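PDB 4GL6: hypothetical protein from Ruminococcus gnavus, which is of unknown function and belongs to the DUF5037 family, combining an antiparallel and a mixed beta-sheet with flanking helices in a single chain. Local coordinates for residues A[53-58]-A[196-201]; A[141-146]-A[176-181]. All blocks are in the same frame, centred on the assembly; numbering follows the deposited sequence.

Interaction 1. Residues A[53-58]-A[196-201]; sequences PFEGSY and IFTSGD. With GOL (glycerol), chain D.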
# COMPACT_ATOMS: atom_id res chain seq x y z
N PRO A 53 -1.75 -7.77 1.92
CA PRO A 53 -3.20 -7.71 1.84
C PRO A 53 -3.76 -6.45 1.19
O PRO A 53 -3.06 -5.45 1.07
CB PRO A 53 -3.64 -7.80 3.30
CG PRO A 53 -2.50 -7.25 4.07
CD PRO A 53 -1.26 -7.54 3.30
N PHE A 54 -5.02 -6.54 0.76
CA PHE A 54 -5.75 -5.41 0.16
C PHE A 54 -7.19 -5.40 0.63
O PHE A 54 -7.75 -6.46 0.92
CB PHE A 54 -5.69 -5.44 -1.35
CG PHE A 54 -6.35 -6.62 -1.99
CD1 PHE A 54 -5.69 -7.84 -2.08
CD2 PHE A 54 -7.64 -6.51 -2.55
CE1 PHE A 54 -6.30 -8.94 -2.68
CE2 PHE A 54 -8.25 -7.59 -3.16
CZ PHE A 54 -7.58 -8.81 -3.23
N GLU A 55 -7.78 -4.20 0.71
CA GLU A 55 -9.14 -4.03 1.20
C GLU A 55 -10.12 -3.96 0.04
O GLU A 55 -9.81 -3.45 -1.03
CB GLU A 55 -9.27 -2.80 2.10
CG GLU A 55 -10.50 -2.81 2.99
CD GLU A 55 -10.54 -1.64 3.96
OE1 GLU A 55 -10.66 -0.49 3.46
OE2 GLU A 55 -10.48 -1.86 5.21
N GLY A 56 -11.30 -4.54 0.26
CA GLY A 56 -12.42 -4.56 -0.68
C GLY A 56 -13.68 -4.18 0.08
O GLY A 56 -13.79 -4.41 1.28
N SER A 57 -14.63 -3.61 -0.63
CA SER A 57 -15.86 -3.08 -0.07
C SER A 57 -17.03 -3.88 -0.69
O SER A 57 -17.14 -3.94 -1.91
CB SER A 57 -15.89 -1.59 -0.42
OG SER A 57 -16.83 -0.90 0.36
N TYR A 58 -17.87 -4.52 0.14
CA TYR A 58 -19.00 -5.37 -0.31
C TYR A 58 -20.31 -5.08 0.46
O TYR A 58 -20.29 -4.45 1.51
CB TYR A 58 -18.66 -6.88 -0.17
CG TYR A 58 -17.42 -7.32 -0.92
CD1 TYR A 58 -16.15 -7.18 -0.37
CD2 TYR A 58 -17.51 -7.86 -2.22
CE1 TYR A 58 -15.00 -7.56 -1.07
CE2 TYR A 58 -16.36 -8.25 -2.94
CZ TYR A 58 -15.11 -8.10 -2.36
OH TYR A 58 -13.96 -8.47 -3.04
N ILE A 196 -1.11 -9.17 7.65
CA ILE A 196 -2.55 -9.42 7.78
C ILE A 196 -3.48 -8.19 7.85
O ILE A 196 -4.68 -8.35 8.07
CB ILE A 196 -2.83 -10.37 8.99
CG1 ILE A 196 -2.53 -9.67 10.35
CG2 ILE A 196 -2.05 -11.68 8.81
CD1 ILE A 196 -3.13 -10.36 11.55
N PHE A 197 -2.94 -6.98 7.72
CA PHE A 197 -3.74 -5.75 7.72
C PHE A 197 -3.26 -4.80 6.63
O PHE A 197 -2.08 -4.77 6.32
CB PHE A 197 -3.67 -5.03 9.07
CG PHE A 197 -4.37 -5.74 10.19
CD1 PHE A 197 -5.76 -5.87 10.17
CD2 PHE A 197 -3.66 -6.24 11.28
CE1 PHE A 197 -6.42 -6.53 11.20
CE2 PHE A 197 -4.33 -6.89 12.31
CZ PHE A 197 -5.71 -7.04 12.27
N THR A 198 -4.19 -4.01 6.08
CA THR A 198 -3.90 -3.03 5.02
C THR A 198 -3.42 -1.72 5.61
O THR A 198 -3.57 -1.46 6.81
CB THR A 198 -5.11 -2.79 4.12
OG1 THR A 198 -6.26 -2.53 4.94
CG2 THR A 198 -5.37 -4.02 3.25
N SER A 199 -2.86 -0.88 4.73
CA SER A 199 -2.27 0.41 5.08
C SER A 199 -3.21 1.31 5.88
O SER A 199 -4.32 1.62 5.42
CB SER A 199 -1.84 1.17 3.82
OG SER A 199 -1.08 2.30 4.14
N GLY A 200 -2.75 1.69 7.08
CA GLY A 200 -3.52 2.50 8.00
C GLY A 200 -4.38 1.70 8.98
O GLY A 200 -4.67 2.21 10.05
N ASP A 201 -4.79 0.47 8.62
CA ASP A 201 -5.64 -0.38 9.46
C ASP A 201 -4.81 -1.38 10.31
O ASP A 201 -5.35 -2.39 10.78
CB ASP A 201 -6.67 -1.12 8.57
CG ASP A 201 -8.01 -1.47 9.30
OD1 ASP A 201 -8.13 -1.37 10.55
OD2 ASP A 201 -8.97 -1.85 8.60
C1 GOL D . -11.74 -0.38 9.19
O1 GOL D . -10.73 -0.09 10.15
C2 GOL D . -11.68 0.59 8.03
O2 GOL D . -10.69 0.20 7.09
C3 GOL D . -13.02 0.68 7.29
O3 GOL D . -13.24 2.05 6.92
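Thr198 lays its methyl group against the backbone of residues 53 to 55, CG2 reaching 3.4 Å from Phe54 CA and also touching the carbonyl of Pro53 and the amide of Glu55. Its chi1 of 49° puts CG2 anti to the carbonyl carbon and OG1 on the side of Glu55 CB. Next to it the Pro53 ring packs on the backbone of Phe197, with Pro53 CG 3.4 Å from Phe197 O. No hydrogen bond joins the two segments directly. The contact brings a strand of the antiparallel sheet, paired with strand 40-46, against the loop between helices 184-194 and 204-210, which here makes a type II beta turn from Thr198 to Asp201, closed by Asp201 N to Thr198 O at 2.9 Å. At the surface the extended Glu55 side chain crosses that of Asp201 at about a right angle, and Glu55 OE2 comes 3.7 Å from Asp201 OD2. Glycerol, probably from the crystallisation liquor, spans the two carboxylates from one side, its O2 2.8 Å from Glu55 OE2 and 3.1 Å from Asp201 OD2. With an alanine here in place of Glu55, the glycerol is likely to be held from the Asp201 side alone of this pair, its bridge to the strand lost.

Interaction 2. Residues A[141-146]-A[176-181]; sequences SAWVYI and LLYVYY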
# COMPACT_ATOMS: atom_id res chain seq x y z
N SER A 141 1.22 6.59 -1.79
CA SER A 141 2.24 6.66 -0.76
C SER A 141 2.85 5.29 -0.59
O SER A 141 2.20 4.28 -0.85
CB SER A 141 1.61 7.13 0.53
OG SER A 141 1.01 8.39 0.31
N ALA A 142 4.12 5.25 -0.23
CA ALA A 142 4.82 4.00 0.07
C ALA A 142 5.26 4.06 1.51
O ALA A 142 5.88 5.04 1.91
CB ALA A 142 6.01 3.82 -0.83
N TRP A 143 4.88 3.03 2.29
CA TRP A 143 5.27 2.89 3.70
C TRP A 143 6.26 1.77 3.73
O TRP A 143 5.87 0.60 3.67
CB TRP A 143 4.05 2.63 4.58
CG TRP A 143 3.01 3.70 4.41
CD1 TRP A 143 1.96 3.73 3.49
CD2 TRP A 143 2.92 4.94 5.13
NE1 TRP A 143 1.25 4.89 3.61
CE2 TRP A 143 1.76 5.65 4.59
CE3 TRP A 143 3.63 5.52 6.15
CZ2 TRP A 143 1.37 6.90 5.07
CZ3 TRP A 143 3.24 6.77 6.64
CH2 TRP A 143 2.13 7.45 6.09
N VAL A 144 7.54 2.13 3.80
CA VAL A 144 8.64 1.18 3.83
C VAL A 144 9.13 1.02 5.27
O VAL A 144 9.44 2.00 5.94
CB VAL A 144 9.79 1.65 2.96
CG1 VAL A 144 10.92 0.63 3.00
CG2 VAL A 144 9.31 1.84 1.52
N TYR A 145 9.22 -0.24 5.71
CA TYR A 145 9.69 -0.62 7.05
C TYR A 145 10.95 -1.47 6.89
O TYR A 145 10.87 -2.56 6.33
CB TYR A 145 8.56 -1.38 7.78
CG TYR A 145 7.32 -0.53 7.96
CD1 TYR A 145 7.25 0.39 9.01
CD2 TYR A 145 6.26 -0.59 7.06
CE1 TYR A 145 6.14 1.21 9.17
CE2 TYR A 145 5.14 0.23 7.21
CZ TYR A 145 5.09 1.12 8.27
OH TYR A 145 3.99 1.93 8.45
N ILE A 146 12.12 -0.95 7.32
CA ILE A 146 13.41 -1.62 7.18
C ILE A 146 13.95 -2.13 8.51
O ILE A 146 13.83 -1.45 9.53
CB ILE A 146 14.48 -0.65 6.60
CG1 ILE A 146 14.08 -0.16 5.21
CG2 ILE A 146 15.84 -1.35 6.51
CD1 ILE A 146 15.03 0.87 4.63
N LEU A 176 4.42 10.11 -2.31
CA LEU A 176 5.07 10.25 -0.99
C LEU A 176 5.88 9.00 -0.66
O LEU A 176 5.54 7.88 -1.08
CB LEU A 176 4.05 10.49 0.12
CG LEU A 176 3.35 11.85 0.06
CD1 LEU A 176 2.31 11.88 -1.05
CD2 LEU A 176 2.71 12.22 1.38
N LEU A 177 6.96 9.19 0.11
CA LEU A 177 7.83 8.11 0.60
C LEU A 177 7.99 8.24 2.11
O LEU A 177 8.31 9.33 2.61
CB LEU A 177 9.21 8.20 -0.03
CG LEU A 177 10.25 7.13 0.36
CD1 LEU A 177 9.76 5.70 0.13
CD2 LEU A 177 11.55 7.35 -0.40
N TYR A 178 7.79 7.12 2.81
CA TYR A 178 8.01 7.01 4.26
C TYR A 178 8.96 5.81 4.47
O TYR A 178 8.68 4.72 3.94
CB TYR A 178 6.69 6.82 5.00
CG TYR A 178 5.67 7.92 4.80
CD1 TYR A 178 4.72 7.86 3.76
CD2 TYR A 178 5.61 9.00 5.65
CE1 TYR A 178 3.76 8.87 3.57
CE2 TYR A 178 4.66 10.01 5.48
CZ TYR A 178 3.74 9.94 4.44
OH TYR A 178 2.81 10.94 4.28
N VAL A 179 10.09 6.01 5.13
CA VAL A 179 11.05 4.94 5.38
C VAL A 179 11.33 4.92 6.85
O VAL A 179 11.91 5.87 7.38
CB VAL A 179 12.37 5.10 4.59
CG1 VAL A 179 13.29 3.91 4.86
CG2 VAL A 179 12.08 5.21 3.09
N TYR A 180 10.90 3.84 7.50
CA TYR A 180 11.11 3.60 8.94
C TYR A 180 12.31 2.68 9.09
O TYR A 180 12.34 1.62 8.46
CB TYR A 180 9.87 2.93 9.55
CG TYR A 180 8.67 3.82 9.70
CD1 TYR A 180 7.78 4.01 8.65
CD2 TYR A 180 8.37 4.44 10.93
CE1 TYR A 180 6.66 4.83 8.79
CE2 TYR A 180 7.25 5.26 11.08
CZ TYR A 180 6.40 5.44 10.00
OH TYR A 180 5.28 6.21 10.13
N TYR A 181 13.30 3.10 9.89
CA TYR A 181 14.50 2.30 10.20
C TYR A 181 14.31 1.70 11.60
O TYR A 181 14.74 2.26 12.61
CB TYR A 181 15.75 3.14 10.10
CG TYR A 181 16.01 3.65 8.69
CD1 TYR A 181 15.49 4.88 8.26
CD2 TYR A 181 16.76 2.91 7.79
CE1 TYR A 181 15.73 5.35 6.96
CE2 TYR A 181 17.00 3.36 6.49
CZ TYR A 181 16.49 4.60 6.08
OH TYR A 181 16.73 5.04 4.79
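Trp143 and Tyr178 form an offset stack on one face of two neighbouring parallel strands, the six-membered ring of the indole lying almost flat on the phenol with planes 6° apart and centroids at 3.6 Å. Trp143 CZ3 sits over the middle of the Tyr178 ring, 3.3 Å from Tyr178 CG. In both residues CG stands anti to the carbonyl carbon, beside the backbone N, which turns the two rings the same way and brings them side by side. Farther along this face Tyr145 and Tyr180 also run side by side, but their rings have slid apart and barely overlap; the contact is made by Tyr145 CE1 over the Tyr180 ring, 3.3 Å from Tyr180 CD1. The edge of Tyr180 in turn meets Trp143, with CE1 4.1 Å from Trp143 CE3.

The opposite face is largely aliphatic. Ile146 CD1 touches both Val179 CG1, at 3.5 Å, and CE2 of the Tyr181 ring, while Val144 CG2 touches Leu177 CD1.

Five backbone hydrogen bonds hold the strands in register. The amides of Ala142, Val144 and Ile146 donate to Leu176, Tyr178 and Tyr180, and the carbonyls of Ala142 and Val144 accept from Tyr178 and Tyr180. Tyr180 N to Val144 O, 2.8 Å, is nearly straight at 175°.

These are the two strands of a beta-alpha-beta unit whose connection includes helix 156-171, and they lie at the centre of the mixed sheet between strands 99-104 and 215-220. Helix 75-95 packs on Ala142 and Val144, helix 156-171 on Leu177 and Tyr181, with Glu159 bonding the Tyr181 hydroxyl; on the aromatic face Phe206 meets Tyr145 and Tyr215 stacks on Tyr180.

In the fold
The centres of the two interactions lie about 18 Å apart, yet they meet directly: Ser199 OG of the turn in interaction 1 packs 3.4 Å from Trp143 CD1 of interaction 2. Along the chain, interaction 2 is nested inside the long loop closed by interaction 1. Strand 99-104 lies beside both, since Gln102 bonds the Ser199 hydroxyl and pairs through its backbone with Trp143, while Tyr100 touches Pro53 and pairs with Tyr145. The turn thus reaches from the antiparallel sheet to the aromatic face of the mixed sheet. Glycerol belongs to interaction 1 alone, and its presence there does not establish a natural ligand site.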